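Local coordinates for protein Pro-metalloprotease PrtV (Vibrio cholerae, PDB 4L9D) that is a secreted zinc metalloprotease, probably cytotoxic and able to cleave extracellular matrix proteins, represented here by its calcium-binding first PKD domain, at residues A[27-31]-A[32-36]. Residues are numbered along the deposited sequence; the frame is centred on the assembly and turned at random.
Sequences SSDSD and GNIVS. With NA (sodium ion), chain C.
Two backbone carbonyl oxygens, Asp-29 O at 2.3 Å and Gly-32 O at 2.4 Å, bind one sodium ion, and four waters bring its coordination to six. Their shared metal probably compensates the repulsion of the two oxygens, Asp-29 O and Gly-32 O, 3.3 Å apart. Two of the waters are held from the loop itself: one accepts from Gly-32 N, another donates to Asn-33 OD1 at 2.9 Å. The side chain of Asp-29, its CG anti to the backbone N (chi1 -165°), lays its carboxylate alongside the Gly-32 peptide, with Asp-29 OD2 3.4 Å from Gly-32 C. There OD1 accepts from Asp-31 N at 3.1 Å with a fairly straight N-H (160°), although the donor stands 45° out of the carboxylate plane; a bond to the backbone N two residues on defines an Asx turn. This turn belongs to the loop joining strands 20-25 and 34-40 of the PKD domain. Calcium-binding residues lie close by: Asp-31 is one itself, and the carboxylate of Asp-29 approaches that of Asp-70, a like-charge pairing that a bound cation would probably ease. Further along, Ile-34 reaches back across the loop, its CD1 meeting Ser-27 CB at 3.6 Å, while both side chains also pack on Val-68 of strand 60-70, against which a classic beta bulge at Val-35 and Ser-36, opposite Thr-69, sets the end of the segment.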
ATOM      1  N   SER A  27       2.086   8.554  -3.935  1.00  4.59           N
ATOM      2  CA  SER A  27       0.936   8.802  -4.777  1.00  4.74           C
ATOM      3  C   SER A  27       0.810  10.252  -5.141  1.00  5.11           C
ATOM      4  O   SER A  27       1.440  11.123  -4.485  1.00  6.83           O
ATOM      5  CB  SER A  27      -0.342   8.317  -4.027  1.00  5.00           C
ATOM      6  OG  SER A  27      -0.304   6.958  -3.696  1.00  4.35           O
ATOM      7  N   SER A  28       0.002  10.590  -6.137  1.00  5.26           N
ATOM      8  CA  SER A  28      -0.181  11.902  -6.592  1.00  6.69           C
ATOM      9  C   SER A  28      -1.544  12.094  -7.248  1.00  5.56           C
ATOM     10  O   SER A  28      -2.263  11.133  -7.528  1.00  6.58           O
ATOM     11  CB  SER A  28       0.957  12.325  -7.498  1.00  8.37           C
ATOM     12  OG  SER A  28       0.950  11.507  -8.636  1.00  9.48           O
ATOM     13  N   ASP A  29      -1.880  13.333  -7.556  1.00  6.17           N
ATOM     14  CA  ASP A  29      -3.148  13.621  -8.233  1.00  6.24           C
ATOM     15  C   ASP A  29      -3.018  14.942  -8.957  1.00  6.81           C
ATOM     16  O   ASP A  29      -2.826  15.994  -8.317  1.00  8.69           O
ATOM     17  CB  ASP A  29      -4.298  13.730  -7.218  1.00  6.57           C
ATOM     18  CG  ASP A  29      -5.663  13.663  -7.827  1.00  6.76           C
ATOM     19  OD1 ASP A  29      -5.841  13.848  -9.038  1.00  8.65           O
ATOM     20  OD2 ASP A  29      -6.607  13.465  -6.991  1.00  7.24           O
ATOM     21  N   SER A  30      -3.098  14.896 -10.287  1.00  7.73           N
ATOM     22  CA  SER A  30      -2.969  16.105 -11.146  1.00  8.32           C
ATOM     23  C   SER A  30      -4.263  16.880 -11.250  1.00 10.20           C
ATOM     24  O   SER A  30      -4.266  17.968 -11.829  1.00 12.92           O
ATOM     25  CB  SER A  30      -2.464  15.747 -12.500  1.00 11.88           C
ATOM     26  OG  SER A  30      -3.323  14.881 -13.172  1.00 13.96           O
ATOM     27  N   ASP A  31      -5.365  16.342 -10.735  0.70  9.69           N
ATOM     28  CA  ASP A  31      -6.674  16.955 -10.889  0.70 10.13           C
ATOM     29  C   ASP A  31      -7.464  16.829  -9.573  0.70  9.46           C
ATOM     30  O   ASP A  31      -8.640  16.505  -9.569  0.70 12.54           O
ATOM     31  CB  ASP A  31      -7.445  16.282 -12.050  0.70 13.31           C
ATOM     32  CG  ASP A  31      -8.705  16.967 -12.377  0.70 16.69           C
ATOM     33  OD1 ASP A  31      -8.746  18.220 -12.275  0.70 22.85           O
ATOM     34  OD2 ASP A  31      -9.653  16.277 -12.864  0.70 20.60           O
ATOM     35  N   GLY A  32      -6.808  17.066  -8.442  1.00 10.14           N
ATOM     36  CA  GLY A  32      -7.478  17.042  -7.185  1.00  8.76           C
ATOM     37  C   GLY A  32      -6.502  16.707  -6.076  1.00  7.40           C
ATOM     38  O   GLY A  32      -5.274  16.805  -6.262  1.00  8.68           O
ATOM     39  N   ASN A  33      -7.027  16.308  -4.960  1.00  5.96           N
ATOM     40  CA  ASN A  33      -6.285  16.045  -3.757  1.00  7.00           C
ATOM     41  C   ASN A  33      -6.685  14.693  -3.187  1.00  5.11           C
ATOM     42  O   ASN A  33      -7.852  14.432  -3.009  1.00  5.51           O
ATOM     43  CB  ASN A  33      -6.602  17.149  -2.687  1.00  8.39           C
ATOM     44  CG  ASN A  33      -6.188  18.507  -3.161  1.00 10.40           C
ATOM     45  OD1 ASN A  33      -4.990  18.820  -3.169  1.00 14.35           O
ATOM     46  ND2 ASN A  33      -7.096  19.286  -3.616  1.00 13.38           N
ATOM     47  N   ILE A  34      -5.715  13.845  -2.885  1.00  5.82           N
ATOM     48  CA  ILE A  34      -5.968  12.550  -2.262  1.00  5.66           C
ATOM     49  C   ILE A  34      -6.431  12.761  -0.820  1.00  4.84           C
ATOM     50  O   ILE A  34      -5.762  13.471  -0.064  1.00  6.85           O
ATOM     51  CB  ILE A  34      -4.761  11.610  -2.361  1.00  5.59           C
ATOM     52  CG1 ILE A  34      -4.507  11.262  -3.844  1.00  6.86           C
ATOM     53  CG2 ILE A  34      -4.975  10.347  -1.526  1.00  5.81           C
ATOM     54  CD1 ILE A  34      -3.177  10.594  -4.111  1.00  7.86           C
ATOM     55  N   VAL A  35      -7.526  12.106  -0.439  1.00  4.51           N
ATOM     56  CA  VAL A  35      -8.105  12.231   0.871  1.00  4.43           C
ATOM     57  C   VAL A  35      -8.130  10.940   1.681  1.00  4.00           C
ATOM     58  O   VAL A  35      -8.345  11.019   2.901  1.00  4.44           O
ATOM     59  CB  VAL A  35      -9.518  12.841   0.835  1.00  6.60           C
ATOM     60  CG1 VAL A  35      -9.482  14.223   0.151  1.00  9.10           C
ATOM     61  CG2 VAL A  35     -10.534  11.936   0.184  1.00  7.64           C
ATOM     62  N   SER A  36      -8.011   9.780   1.054  1.00  3.82           N
ATOM     63  CA  SER A  36      -8.077   8.528   1.786  1.00  3.48           C
ATOM     64  C   SER A  36      -7.310   7.422   1.071  1.00  3.11           C
ATOM     65  O   SER A  36      -6.998   7.527  -0.137  1.00  3.77           O
ATOM     66  CB  SER A  36      -9.529   8.080   1.973  1.00  4.14           C
ATOM     67  OG  SER A  36     -10.096   7.692   0.737  1.00  5.28           O
TER
HETATM   68 NA    NA C 901      -3.225  17.803  -6.917  0.90 12.07          NA
HETATM   69  O   HOH W   1      -4.428  18.975  -8.644  1.00 19.21           O
HETATM   70  O   HOH W   2      -3.715  19.744  -5.573  1.00 18.43           O
HETATM   71  O   HOH W   3      -2.137  16.798  -5.154  1.00 17.82           O
HETATM   72  O   HOH W   4      -1.128  18.688  -7.717  1.00 24.25           O